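Local structure of methylaspartate ammonia-lyase (Citrobacter amalonaticus, 1KKO) at residues 314-319 against 342-347; 325-330 against 379-384; 147-152 against 403-408; 336-341 against 372-377. The protein catalyses the reversible, magnesium-dependent anti elimination of ammonia from (2S,3S)-3-methyl-L-aspartate to give mesaconate. All coordinates share one frame; numbering follows the deposited sequence.

Contact 1. Residues 314-319 against 342-347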
loop_
_atom_site.group_PDB
_atom_site.type_symbol
_atom_site.label_atom_id
_atom_site.label_comp_id
_atom_site.label_asym_id
_atom_site.label_seq_id
_atom_site.Cartn_x
_atom_site.Cartn_y
_atom_site.Cartn_z
ATOM N N GLN A 314 -20.095 -22.063 2.733
ATOM C CA GLN A 314 -21.446 -22.531 3.046
ATOM C C GLN A 314 -22.332 -21.397 3.561
ATOM O O GLN A 314 -23.528 -21.343 3.241
ATOM C CB GLN A 314 -21.425 -23.695 4.031
ATOM C CG GLN A 314 -22.824 -24.285 4.262
ATOM C CD GLN A 314 -23.412 -24.923 3.013
ATOM O OE1 GLN A 314 -22.757 -25.734 2.361
ATOM N NE2 GLN A 314 -24.649 -24.561 2.678
ATOM N N ASP A 315 -21.775 -20.481 4.347
ATOM C CA ASP A 315 -22.553 -19.346 4.797
ATOM C C ASP A 315 -23.094 -18.575 3.593
ATOM O O ASP A 315 -24.246 -18.164 3.563
ATOM C CB ASP A 315 -21.713 -18.375 5.623
ATOM C CG ASP A 315 -21.276 -18.927 6.947
ATOM O OD1 ASP A 315 -21.841 -19.925 7.444
ATOM O OD2 ASP A 315 -20.347 -18.360 7.567
ATOM N N ILE A 316 -22.228 -18.338 2.620
ATOM C CA ILE A 316 -22.609 -17.577 1.441
ATOM C C ILE A 316 -23.737 -18.289 0.684
ATOM O O ILE A 316 -24.701 -17.665 0.249
ATOM C CB ILE A 316 -21.376 -17.329 0.560
ATOM C CG1 ILE A 316 -20.420 -16.365 1.285
ATOM C CG2 ILE A 316 -21.792 -16.798 -0.799
ATOM C CD1 ILE A 316 -18.987 -16.492 0.867
ATOM N N VAL A 317 -23.610 -19.598 0.541
ATOM C CA VAL A 317 -24.657 -20.412 -0.066
ATOM C C VAL A 317 -25.969 -20.228 0.694
ATOM O O VAL A 317 -27.025 -20.036 0.078
ATOM C CB VAL A 317 -24.231 -21.887 -0.089
ATOM C CG1 VAL A 317 -25.404 -22.805 -0.397
ATOM C CG2 VAL A 317 -23.127 -22.084 -1.101
ATOM N N ASP A 318 -25.909 -20.250 2.023
ATOM C CA ASP A 318 -27.114 -20.126 2.845
ATOM C C ASP A 318 -27.782 -18.755 2.710
ATOM O O ASP A 318 -29.015 -18.657 2.602
ATOM C CB ASP A 318 -26.781 -20.419 4.307
ATOM C CG ASP A 318 -26.393 -21.866 4.556
ATOM O OD1 ASP A 318 -26.693 -22.752 3.724
ATOM O OD2 ASP A 318 -25.783 -22.206 5.583
ATOM N N PHE A 319 -26.988 -17.686 2.724
ATOM C CA PHE A 319 -27.551 -16.358 2.536
ATOM C C PHE A 319 -28.168 -16.212 1.140
ATOM O O PHE A 319 -29.199 -15.559 0.974
ATOM C CB PHE A 319 -26.502 -15.263 2.772
ATOM C CG PHE A 319 -26.300 -14.885 4.222
ATOM C CD1 PHE A 319 -25.586 -15.701 5.082
ATOM C CD2 PHE A 319 -26.804 -13.699 4.698
ATOM C CE1 PHE A 319 -25.395 -15.336 6.399
ATOM C CE2 PHE A 319 -26.610 -13.330 6.019
ATOM C CZ PHE A 319 -25.900 -14.143 6.857
ATOM N N VAL A 342 -13.729 -18.560 -5.519
ATOM C CA VAL A 342 -14.192 -18.814 -6.874
ATOM C C VAL A 342 -15.554 -19.507 -6.811
ATOM O O VAL A 342 -16.498 -19.093 -7.473
ATOM C CB VAL A 342 -13.204 -19.682 -7.682
ATOM C CG1 VAL A 342 -13.705 -19.864 -9.097
ATOM C CG2 VAL A 342 -11.793 -19.065 -7.699
ATOM N N ASP A 343 -15.657 -20.550 -6.007
ATOM C CA ASP A 343 -16.925 -21.274 -5.923
ATOM C C ASP A 343 -18.037 -20.384 -5.391
ATOM O O ASP A 343 -19.168 -20.458 -5.859
ATOM C CB ASP A 343 -16.766 -22.507 -5.040
ATOM C CG ASP A 343 -15.982 -23.608 -5.711
ATOM O OD1 ASP A 343 -15.973 -23.685 -6.959
ATOM O OD2 ASP A 343 -15.363 -24.448 -5.041
ATOM N N ALA A 344 -17.734 -19.544 -4.408
ATOM C CA ALA A 344 -18.741 -18.651 -3.853
ATOM C C ALA A 344 -19.235 -17.634 -4.885
ATOM O O ALA A 344 -20.436 -17.401 -5.012
ATOM C CB ALA A 344 -18.200 -17.937 -2.644
ATOM N N VAL A 345 -18.312 -17.020 -5.620
ATOM C CA VAL A 345 -18.700 -16.037 -6.614
ATOM C C VAL A 345 -19.566 -16.703 -7.694
ATOM O O VAL A 345 -20.601 -16.164 -8.098
ATOM C CB VAL A 345 -17.464 -15.367 -7.250
ATOM C CG1 VAL A 345 -17.874 -14.538 -8.429
ATOM C CG2 VAL A 345 -16.723 -14.509 -6.234
ATOM N N LEU A 346 -19.134 -17.855 -8.178
ATOM C CA LEU A 346 -19.898 -18.583 -9.198
ATOM C C LEU A 346 -21.272 -18.985 -8.669
ATOM O O LEU A 346 -22.252 -18.937 -9.416
ATOM C CB LEU A 346 -19.136 -19.825 -9.669
ATOM C CG LEU A 346 -17.789 -19.580 -10.361
ATOM C CD1 LEU A 346 -17.219 -20.841 -10.950
ATOM C CD2 LEU A 346 -17.845 -18.502 -11.415
ATOM N N TYR A 347 -21.369 -19.370 -7.401
ATOM C CA TYR A 347 -22.653 -19.767 -6.830
ATOM C C TYR A 347 -23.582 -18.566 -6.800
ATOM O O TYR A 347 -24.761 -18.656 -7.176
ATOM C CB TYR A 347 -22.477 -20.352 -5.418
ATOM C CG TYR A 347 -23.730 -21.025 -4.926
ATOM C CD1 TYR A 347 -23.942 -22.366 -5.161
ATOM C CD2 TYR A 347 -24.697 -20.321 -4.246
ATOM C CE1 TYR A 347 -25.089 -22.998 -4.729
ATOM C CE2 TYR A 347 -25.858 -20.928 -3.835
ATOM C CZ TYR A 347 -26.046 -22.270 -4.071
ATOM O OH TYR A 347 -27.202 -22.884 -3.639
#
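Val317 stands over one face of the Tyr347 ring where two neighbouring outer helices of the TIM barrel, 313-321 and 339-351, pack beside each other. The two side chains cross at about a right angle. Methyl CG2 of Val317 lies 3.9 Å from the centroid of the Tyr347 ring and only 6° off its normal, which defines a well-centred CH-pi contact. The second methyl is displaced toward the phenolic end, with Val317 CG1 3.8 Å from Tyr347 CZ. Tyrosine chi1 of -168°, which sets CG opposite the backbone N, swings the ring off its own helix toward 313-321. Its hydroxyl is hydrogen-bonded to Asp321 OD1, a residue of the helix that carries Val317, so the ring is tied to that helix by its end as well as by its face.

One turn earlier on helix 339-351 the packing is plainer and the backbones are closer. Ile316 CD1 meets Ala344 CB at 3.9 Å, and the single methyl of alanine is consistent with the 6.6 Å between the CA atoms of Ile316 and Ala344. Both residues also rest on Ile330 of strand 327-330, which runs beneath the helix pair. On the far flank of helix 313-321, Gln314 NE2 donates to Asp318 OD1 at 2.9 Å, arriving 43° out of the carboxylate plane, while Asp318 OD2 forms a salt bridge with Lys281 NZ.

Contact 2. Residues 325-330 against 379-384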
loop_
_atom_site.group_PDB
_atom_site.type_symbol
_atom_site.label_atom_id
_atom_site.label_comp_id
_atom_site.label_asym_id
_atom_site.label_seq_id
_atom_site.Cartn_x
_atom_site.Cartn_y
_atom_site.Cartn_z
ATOM N N CYS A 325 -30.855 -10.903 0.589
ATOM C CA CYS A 325 -30.347 -9.567 0.332
ATOM C C CYS A 325 -29.909 -9.499 -1.115
ATOM O O CYS A 325 -29.964 -10.499 -1.819
ATOM C CB CYS A 325 -29.162 -9.276 1.255
ATOM S SG CYS A 325 -27.883 -10.516 1.167
ATOM N N HIS A 326 -29.485 -8.331 -1.558
ATOM C CA HIS A 326 -29.126 -8.146 -2.954
ATOM C C HIS A 326 -27.699 -8.513 -3.280
ATOM O O HIS A 326 -27.400 -8.873 -4.408
ATOM C CB HIS A 326 -29.353 -6.694 -3.340
ATOM C CG HIS A 326 -30.725 -6.216 -3.013
ATOM N ND1 HIS A 326 -31.038 -5.656 -1.795
ATOM C CD2 HIS A 326 -31.877 -6.245 -3.725
ATOM C CE1 HIS A 326 -32.323 -5.357 -1.771
ATOM N NE2 HIS A 326 -32.854 -5.697 -2.931
HETATM N N MSE A 327 -26.825 -8.397 -2.287
HETATM C CA MSE A 327 -25.395 -8.587 -2.466
HETATM C C MSE A 327 -24.833 -9.159 -1.185
HETATM O O MSE A 327 -25.346 -8.875 -0.106
HETATM C CB MSE A 327 -24.750 -7.230 -2.750
HETATM C CG MSE A 327 -23.246 -7.245 -2.901
HETATM SE SE MSE A 327 -22.543 -5.466 -3.262
HETATM C CE MSE A 327 -22.498 -5.565 -5.181
ATOM N N VAL A 328 -23.799 -9.987 -1.305
ATOM C CA VAL A 328 -23.108 -10.526 -0.144
ATOM C C VAL A 328 -21.625 -10.190 -0.212
ATOM O O VAL A 328 -21.016 -10.309 -1.272
ATOM C CB VAL A 328 -23.227 -12.063 -0.033
ATOM C CG1 VAL A 328 -24.635 -12.480 0.325
ATOM C CG2 VAL A 328 -22.797 -12.734 -1.285
ATOM N N GLN A 329 -21.049 -9.765 0.911
ATOM C CA GLN A 329 -19.593 -9.597 0.977
ATOM C C GLN A 329 -18.922 -10.949 1.238
ATOM O O GLN A 329 -19.053 -11.521 2.325
ATOM C CB GLN A 329 -19.099 -8.595 2.035
ATOM C CG GLN A 329 -17.557 -8.513 1.874
ATOM C CD GLN A 329 -16.768 -7.602 2.791
ATOM O OE1 GLN A 329 -15.537 -7.748 2.867
ATOM N NE2 GLN A 329 -17.437 -6.693 3.491
ATOM N N ILE A 330 -18.227 -11.439 0.214
ATOM C CA ILE A 330 -17.384 -12.620 0.280
ATOM C C ILE A 330 -16.062 -12.064 0.829
ATOM O O ILE A 330 -15.258 -11.483 0.099
ATOM C CB ILE A 330 -17.272 -13.208 -1.138
ATOM C CG1 ILE A 330 -18.667 -13.613 -1.654
ATOM C CG2 ILE A 330 -16.311 -14.388 -1.199
ATOM C CD1 ILE A 330 -18.689 -13.987 -3.121
ATOM N N ARG A 379 -15.591 -13.259 -11.944
ATOM C CA ARG A 379 -16.518 -12.199 -12.322
ATOM C C ARG A 379 -17.495 -11.755 -11.249
ATOM O O ARG A 379 -18.703 -11.744 -11.458
ATOM C CB ARG A 379 -17.301 -12.596 -13.581
ATOM C CG ARG A 379 -16.430 -13.072 -14.720
ATOM C CD ARG A 379 -15.276 -12.179 -15.003
ATOM N NE ARG A 379 -15.714 -10.817 -15.238
ATOM C CZ ARG A 379 -14.889 -9.820 -15.483
ATOM N NH1 ARG A 379 -13.578 -10.055 -15.513
ATOM N NH2 ARG A 379 -15.357 -8.601 -15.708
ATOM N N PRO A 380 -16.993 -11.344 -10.096
ATOM C CA PRO A 380 -17.886 -10.762 -9.101
ATOM C C PRO A 380 -18.360 -9.396 -9.611
ATOM O O PRO A 380 -17.766 -8.822 -10.521
ATOM C CB PRO A 380 -16.978 -10.594 -7.879
ATOM C CG PRO A 380 -15.617 -10.374 -8.489
ATOM C CD PRO A 380 -15.587 -11.350 -9.642
HETATM N N MSE A 381 -19.417 -8.880 -9.011
HETATM C CA MSE A 381 -19.941 -7.568 -9.341
HETATM C C MSE A 381 -19.123 -6.404 -8.792
HETATM O O MSE A 381 -19.206 -5.298 -9.310
HETATM C CB MSE A 381 -21.352 -7.480 -8.763
HETATM C CG MSE A 381 -22.398 -7.493 -9.815
HETATM SE SE MSE A 381 -22.616 -5.691 -10.428
HETATM C CE MSE A 381 -23.930 -5.074 -9.212
ATOM N N ARG A 382 -18.346 -6.663 -7.743
ATOM C CA ARG A 382 -17.630 -5.620 -7.043
ATOM C C ARG A 382 -16.435 -6.227 -6.354
ATOM O O ARG A 382 -16.488 -7.365 -5.925
ATOM C CB ARG A 382 -18.567 -5.034 -5.989
ATOM C CG ARG A 382 -18.081 -3.792 -5.264
ATOM C CD ARG A 382 -19.190 -3.022 -4.572
ATOM N NE ARG A 382 -20.214 -2.665 -5.544
ATOM C CZ ARG A 382 -21.455 -2.300 -5.268
ATOM N NH1 ARG A 382 -21.872 -2.168 -4.023
ATOM N NH2 ARG A 382 -22.297 -2.071 -6.268
HETATM N N MSE A 383 -15.353 -5.461 -6.255
HETATM C CA MSE A 383 -14.160 -5.915 -5.556
HETATM C C MSE A 383 -13.608 -4.799 -4.692
HETATM O O MSE A 383 -13.502 -3.659 -5.118
HETATM C CB MSE A 383 -13.091 -6.369 -6.543
HETATM C CG MSE A 383 -11.774 -6.730 -5.863
HETATM SE SE MSE A 383 -10.555 -7.726 -6.997
HETATM C CE MSE A 383 -10.567 -6.620 -8.496
ATOM N N LEU A 384 -13.262 -5.140 -3.464
ATOM C CA LEU A 384 -12.700 -4.180 -2.532
ATOM C C LEU A 384 -11.279 -3.746 -2.882
ATOM O O LEU A 384 -10.411 -4.578 -3.167
ATOM C CB LEU A 384 -12.689 -4.775 -1.125
ATOM C CG LEU A 384 -12.083 -3.921 -0.002
ATOM C CD1 LEU A 384 -12.938 -2.686 0.274
ATOM C CD2 LEU A 384 -11.926 -4.771 1.252
#
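Met327, modelled as selenomethionine, keeps its chain extended through chi2 and then bends at chi3 (-94°), which lays its terminal methyl over the guanidinium of Arg382. Arg382 starts out with CG anti to the backbone N and folds at chi3 (-57°), which brings the guanidinium under the Met327 methyl; the two chains cross at about a right angle. Both residues open their strands in the TIM barrel, 327-330 and 382-384, which are separated by strand 354-357. The 8.8 Å between the CA atoms of Met327 and Met381 is too wide for adjacent strands, and the contact is accordingly made by side chains.

Met327 CE sits over the centre of the guanidinium, 3.4 Å from Arg382 CZ. The selenium is shifted toward one nitrogen, with Met327 SE 3.5 Å from Arg382 NH1. That nitrogen has its polar partner in His236 ND1, and the guanidinium also makes a cation-pi contact with Tyr271, so the methyl packs on a group already held by others. Further along strand 327-330, the substrate-binding Gln329 is gripped at both ends of its amide, by Glu273 OE2 at NE2 and by Gly359 N and Lys331 NZ at OE1. At the margin, CB of Met381, another selenomethionine, lies 4.2 Å from Met327 CE.

Contact 3. Residues 147-152 against 403-408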
loop_
_atom_site.group_PDB
_atom_site.type_symbol
_atom_site.label_atom_id
_atom_site.label_comp_id
_atom_site.label_asym_id
_atom_site.label_seq_id
_atom_site.Cartn_x
_atom_site.Cartn_y
_atom_site.Cartn_z
ATOM N N GLY A 147 3.564 -21.492 -17.251
ATOM C CA GLY A 147 3.527 -20.346 -18.136
ATOM C C GLY A 147 2.162 -19.694 -18.251
ATOM O O GLY A 147 1.840 -19.083 -19.276
ATOM N N ARG A 148 1.354 -19.825 -17.205
ATOM C CA ARG A 148 0.045 -19.201 -17.190
ATOM C C ARG A 148 -0.020 -18.127 -16.130
ATOM O O ARG A 148 0.753 -18.141 -15.195
ATOM C CB ARG A 148 -1.037 -20.231 -16.871
ATOM C CG ARG A 148 -1.339 -21.196 -18.007
ATOM C CD ARG A 148 -2.409 -22.214 -17.651
ATOM N NE ARG A 148 -1.924 -23.166 -16.666
ATOM C CZ ARG A 148 -2.667 -24.092 -16.068
ATOM N NH1 ARG A 148 -3.956 -24.187 -16.357
ATOM N NH2 ARG A 148 -2.136 -24.932 -15.205
ATOM N N LEU A 149 -0.954 -17.206 -16.297
ATOM C CA LEU A 149 -1.249 -16.256 -15.239
ATOM C C LEU A 149 -2.156 -16.948 -14.234
ATOM O O LEU A 149 -2.867 -17.892 -14.575
ATOM C CB LEU A 149 -1.980 -15.049 -15.795
ATOM C CG LEU A 149 -1.318 -14.391 -17.001
ATOM C CD1 LEU A 149 -2.064 -13.140 -17.387
ATOM C CD2 LEU A 149 0.144 -14.089 -16.729
ATOM N N LYS A 150 -2.171 -16.474 -12.999
ATOM C CA LYS A 150 -3.062 -17.052 -12.004
ATOM C C LYS A 150 -4.515 -17.040 -12.492
ATOM O O LYS A 150 -5.235 -18.016 -12.307
ATOM C CB LYS A 150 -2.923 -16.322 -10.678
ATOM C CG LYS A 150 -1.621 -16.660 -9.940
ATOM C CD LYS A 150 -1.523 -15.939 -8.592
ATOM C CE LYS A 150 -1.254 -14.445 -8.723
ATOM N NZ LYS A 150 0.046 -14.161 -9.379
ATOM N N THR A 151 -4.932 -15.961 -13.144
ATOM C CA THR A 151 -6.295 -15.880 -13.659
ATOM C C THR A 151 -6.581 -17.038 -14.606
ATOM O O THR A 151 -7.679 -17.602 -14.601
ATOM C CB THR A 151 -6.527 -14.560 -14.419
ATOM O OG1 THR A 151 -5.617 -14.424 -15.510
ATOM C CG2 THR A 151 -6.233 -13.407 -13.612
ATOM N N GLU A 152 -5.611 -17.354 -15.457
ATOM C CA GLU A 152 -5.783 -18.414 -16.457
ATOM C C GLU A 152 -5.906 -19.772 -15.805
ATOM O O GLU A 152 -6.652 -20.635 -16.280
ATOM C CB GLU A 152 -4.616 -18.400 -17.444
ATOM C CG GLU A 152 -4.619 -17.176 -18.338
ATOM C CD GLU A 152 -3.441 -17.150 -19.280
ATOM O OE1 GLU A 152 -2.307 -17.334 -18.815
ATOM O OE2 GLU A 152 -3.655 -16.971 -20.494
ATOM N N ASN A 403 -5.367 -3.965 -14.427
ATOM C CA ASN A 403 -5.117 -3.491 -15.787
ATOM C C ASN A 403 -3.890 -4.107 -16.447
ATOM O O ASN A 403 -3.897 -4.356 -17.651
ATOM C CB ASN A 403 -5.131 -1.978 -15.830
ATOM C CG ASN A 403 -6.500 -1.420 -15.492
ATOM O OD1 ASN A 403 -7.512 -1.955 -15.931
ATOM N ND2 ASN A 403 -6.538 -0.357 -14.693
ATOM N N ARG A 404 -2.859 -4.396 -15.667
ATOM C CA ARG A 404 -1.708 -5.098 -16.201
ATOM C C ARG A 404 -2.129 -6.472 -16.702
ATOM O O ARG A 404 -1.698 -6.924 -17.758
ATOM C CB ARG A 404 -0.623 -5.297 -15.136
ATOM C CG ARG A 404 0.301 -4.119 -14.903
ATOM C CD ARG A 404 1.499 -4.500 -14.072
ATOM N NE ARG A 404 1.149 -4.898 -12.698
ATOM C CZ ARG A 404 1.024 -4.045 -11.679
ATOM N NH1 ARG A 404 1.191 -2.748 -11.868
ATOM N NH2 ARG A 404 0.736 -4.491 -10.471
ATOM N N THR A 405 -2.967 -7.132 -15.923
ATOM C CA THR A 405 -3.374 -8.492 -16.227
ATOM C C THR A 405 -4.296 -8.539 -17.436
ATOM O O THR A 405 -4.153 -9.419 -18.291
ATOM C CB THR A 405 -4.031 -9.122 -15.009
ATOM O OG1 THR A 405 -3.079 -9.148 -13.936
ATOM C CG2 THR A 405 -4.378 -10.592 -15.266
ATOM N N ILE A 406 -5.231 -7.604 -17.524
ATOM C CA ILE A 406 -6.089 -7.518 -18.694
ATOM C C ILE A 406 -5.212 -7.327 -19.929
ATOM O O ILE A 406 -5.448 -7.971 -20.952
ATOM C CB ILE A 406 -7.097 -6.390 -18.528
ATOM C CG1 ILE A 406 -8.152 -6.812 -17.503
ATOM C CG2 ILE A 406 -7.742 -6.028 -19.865
ATOM C CD1 ILE A 406 -9.050 -5.717 -17.025
ATOM N N ALA A 407 -4.198 -6.467 -19.847
ATOM C CA ALA A 407 -3.325 -6.231 -20.991
ATOM C C ALA A 407 -2.606 -7.514 -21.376
ATOM O O ALA A 407 -2.483 -7.812 -22.571
ATOM C CB ALA A 407 -2.328 -5.146 -20.698
ATOM N N LEU A 408 -2.102 -8.267 -20.403
ATOM C CA LEU A 408 -1.437 -9.532 -20.709
ATOM C C LEU A 408 -2.399 -10.509 -21.392
ATOM O O LEU A 408 -2.052 -11.159 -22.389
ATOM C CB LEU A 408 -0.862 -10.188 -19.453
ATOM C CG LEU A 408 0.357 -9.502 -18.833
ATOM C CD1 LEU A 408 0.666 -10.161 -17.512
ATOM C CD2 LEU A 408 1.547 -9.580 -19.770
#
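Leu149 and Thr151 meet Leu408 and Thr405 where the start of helix 150-157, in the N-terminal part of the protein, packs on the last helix, 392-410, of the TIM-barrel part. Leu149 has CG anti to its carbonyl carbon (chi1 -51°), which carries the isobutyl fork across to the other helix. Its CD1 lies 3.8 Å from Leu408 CB, and the CD1 methyl of Leu408 is 4.0 Å from both Leu149 CD1 and Leu149 CD2, so one leucine tip sits against both prongs of the other.

The threonines approach tip to tip, methyl against methyl: Thr151 CG2 is 3.8 Å from Thr405 CG2. Thr405 chi1 of -61° sets OG1 beside the backbone N and opposite the carbonyl carbon, which leaves CG2 opposite the N and facing Thr151, while OG1 bonds Glu401 O of its own helix.

Leu149 occupies the N-cap position. Its N donates to Glu152 OE1 at 2.9 Å, almost straight at 172° and to the anti lone pair. Glu152 thus acts as the third helix residue does in a capping box, though leucine has no side-chain acceptor to return the bond. Nearby, Arg404 pairs with Glu365 of the second subunit. Between 147-152 and 403-408 the touching groups are mainly apolar, aliphatic carbon on aliphatic carbon; the polar link beside them runs from Thr151 N to His373 ND1 of helix 365-378.

Contact 4. Residues 336-341 against 372-377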
loop_
_atom_site.group_PDB
_atom_site.type_symbol
_atom_site.label_atom_id
_atom_site.label_comp_id
_atom_site.label_asym_id
_atom_site.label_seq_id
_atom_site.Cartn_x
_atom_site.Cartn_y
_atom_site.Cartn_z
ATOM N N GLY A 336 -10.958 -19.128 3.865
ATOM C CA GLY A 336 -9.884 -20.116 3.859
ATOM C C GLY A 336 -9.244 -20.194 2.477
ATOM O O GLY A 336 -8.760 -19.202 1.965
ATOM N N GLY A 337 -9.215 -21.366 1.870
ATOM C CA GLY A 337 -8.594 -21.490 0.571
ATOM C C GLY A 337 -9.320 -20.648 -0.462
ATOM O O GLY A 337 -10.560 -20.606 -0.501
ATOM N N ILE A 338 -8.563 -20.033 -1.366
ATOM C CA ILE A 338 -9.150 -19.099 -2.321
ATOM C C ILE A 338 -10.002 -19.782 -3.379
ATOM O O ILE A 338 -10.766 -19.128 -4.065
ATOM C CB ILE A 338 -8.066 -18.208 -2.954
ATOM C CG1 ILE A 338 -7.055 -19.023 -3.751
ATOM C CG2 ILE A 338 -7.393 -17.354 -1.882
ATOM C CD1 ILE A 338 -6.056 -18.149 -4.513
ATOM N N HIS A 339 -9.862 -21.095 -3.532
ATOM C CA HIS A 339 -10.770 -21.823 -4.416
ATOM C C HIS A 339 -12.209 -21.636 -3.923
ATOM O O HIS A 339 -13.147 -21.638 -4.720
ATOM C CB HIS A 339 -10.427 -23.298 -4.491
ATOM C CG HIS A 339 -10.469 -24.006 -3.183
ATOM N ND1 HIS A 339 -9.733 -23.609 -2.087
ATOM C CD2 HIS A 339 -11.149 -25.114 -2.799
ATOM C CE1 HIS A 339 -9.960 -24.437 -1.085
ATOM N NE2 HIS A 339 -10.818 -25.358 -1.490
ATOM N N ASN A 340 -12.389 -21.448 -2.619
ATOM C CA ASN A 340 -13.710 -21.209 -2.050
ATOM C C ASN A 340 -14.264 -19.867 -2.518
ATOM O O ASN A 340 -15.475 -19.696 -2.623
ATOM C CB ASN A 340 -13.689 -21.260 -0.524
ATOM C CG ASN A 340 -13.339 -22.622 0.021
ATOM O OD1 ASN A 340 -12.512 -22.755 0.939
ATOM N ND2 ASN A 340 -13.957 -23.639 -0.525
ATOM N N ILE A 341 -13.399 -18.881 -2.758
ATOM C CA ILE A 341 -13.874 -17.608 -3.290
ATOM C C ILE A 341 -14.453 -17.823 -4.685
ATOM O O ILE A 341 -15.515 -17.282 -5.014
ATOM C CB ILE A 341 -12.755 -16.556 -3.404
ATOM C CG1 ILE A 341 -12.069 -16.287 -2.076
ATOM C CG2 ILE A 341 -13.316 -15.258 -3.975
ATOM C CD1 ILE A 341 -10.744 -15.555 -2.265
ATOM N N VAL A 372 -7.074 -10.197 -7.216
ATOM C CA VAL A 372 -7.404 -9.626 -8.509
ATOM C C VAL A 372 -7.564 -10.716 -9.570
ATOM O O VAL A 372 -8.472 -10.671 -10.408
ATOM C CB VAL A 372 -6.343 -8.596 -8.956
ATOM C CG1 VAL A 372 -6.545 -8.188 -10.411
ATOM C CG2 VAL A 372 -6.407 -7.376 -8.062
ATOM N N HIS A 373 -6.687 -11.713 -9.531
ATOM C CA HIS A 373 -6.761 -12.803 -10.496
ATOM C C HIS A 373 -7.989 -13.666 -10.285
ATOM O O HIS A 373 -8.630 -14.084 -11.245
ATOM C CB HIS A 373 -5.491 -13.629 -10.458
ATOM C CG HIS A 373 -4.315 -12.899 -11.022
ATOM N ND1 HIS A 373 -3.800 -13.165 -12.275
ATOM C CD2 HIS A 373 -3.596 -11.866 -10.521
ATOM C CE1 HIS A 373 -2.806 -12.326 -12.511
ATOM N NE2 HIS A 373 -2.654 -11.538 -11.460
ATOM N N VAL A 374 -8.322 -13.931 -9.034
ATOM C CA VAL A 374 -9.532 -14.657 -8.730
ATOM C C VAL A 374 -10.739 -13.923 -9.294
ATOM O O VAL A 374 -11.595 -14.545 -9.920
ATOM C CB VAL A 374 -9.648 -14.850 -7.231
ATOM C CG1 VAL A 374 -11.034 -15.339 -6.841
ATOM C CG2 VAL A 374 -8.555 -15.817 -6.750
ATOM N N ALA A 375 -10.793 -12.606 -9.129
ATOM C CA ALA A 375 -11.929 -11.817 -9.582
ATOM C C ALA A 375 -12.020 -11.759 -11.092
ATOM O O ALA A 375 -13.104 -11.861 -11.671
ATOM C CB ALA A 375 -11.857 -10.417 -9.005
ATOM N N LEU A 376 -10.896 -11.581 -11.763
ATOM C CA LEU A 376 -10.915 -11.480 -13.212
ATOM C C LEU A 376 -11.449 -12.751 -13.837
ATOM O O LEU A 376 -12.073 -12.701 -14.899
ATOM C CB LEU A 376 -9.529 -11.167 -13.753
ATOM C CG LEU A 376 -9.092 -9.713 -13.600
ATOM C CD1 LEU A 376 -7.644 -9.565 -14.018
ATOM C CD2 LEU A 376 -9.991 -8.785 -14.425
ATOM N N ALA A 377 -11.210 -13.877 -13.180
ATOM C CA ALA A 377 -11.708 -15.161 -13.655
ATOM C C ALA A 377 -13.173 -15.392 -13.289
ATOM O O ALA A 377 -13.975 -15.755 -14.140
ATOM C CB ALA A 377 -10.870 -16.286 -13.102
#
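Ile341 and Val374 mark the nearest approach of the two backbones, with 7.6 Å between their CA atoms. Segment 336-341 turns from loop into helix. Gly336 takes positive phi (76°), a conformation that favours glycine, and Asn340 N donates to Gly337 O at 2.9 Å as the chain enters the helix. Segment 372-377 is helical throughout, with Leu376 N bonded to Val372 O at 2.9 Å; toward its end the bond from Ala377 N to His373 O lengthens to 3.2 Å.

Val374 is shared between two isoleucines, one to each methyl. CG1, opposite the backbone N at chi1 168°, meets Ile341 CG2 at 3.7 Å, the two side chains crossing at about a right angle. CG2 is turned to the other neighbour and lies 4.1 Å from Ile338 CD1. Ile338 reaches it from an uncommon start: chi1 of 62° puts CG1 in the crowded position between backbone N and carbonyl carbon.

The two helices, 339-351 and 365-378, are consecutive on the outside of the TIM barrel, with strand 354-357 between them in the chain. The loop ahead of the first also faces the N-terminal part of the protein, since Gly337 N bonds Asp117 OD1 and Ile338 N bonds Ser135 OG. On the second helix, His373 uses both ring nitrogens, NE2 with Glu401 OE2 and ND1 with Thr151 N. The Ile341 side chain lies about 9 Å from that of Lys331, the proton acceptor.

Contacts 1, 2 and 4 are buried and belong to the barrel, whereas contact 3 is only partly buried, lies farther out and joins the N-terminal part of the protein to the TIM-barrel part beside the dimer partner. Contacts 1 and 4 share helix 339-351, which meets a different neighbouring helix in each; they touch through Val342 CG2 and Val374 CG1, 3.9 Å apart. Contact 2 lies on the strands beneath and meets contact 1 where Val345 packs on Ile330. Contact 3 joins contact 4 through His373. The chemistry follows place: aliphatic packing between helices, joined by an aromatic face in contact 1, and a methyl on a guanidinium inside the barrel.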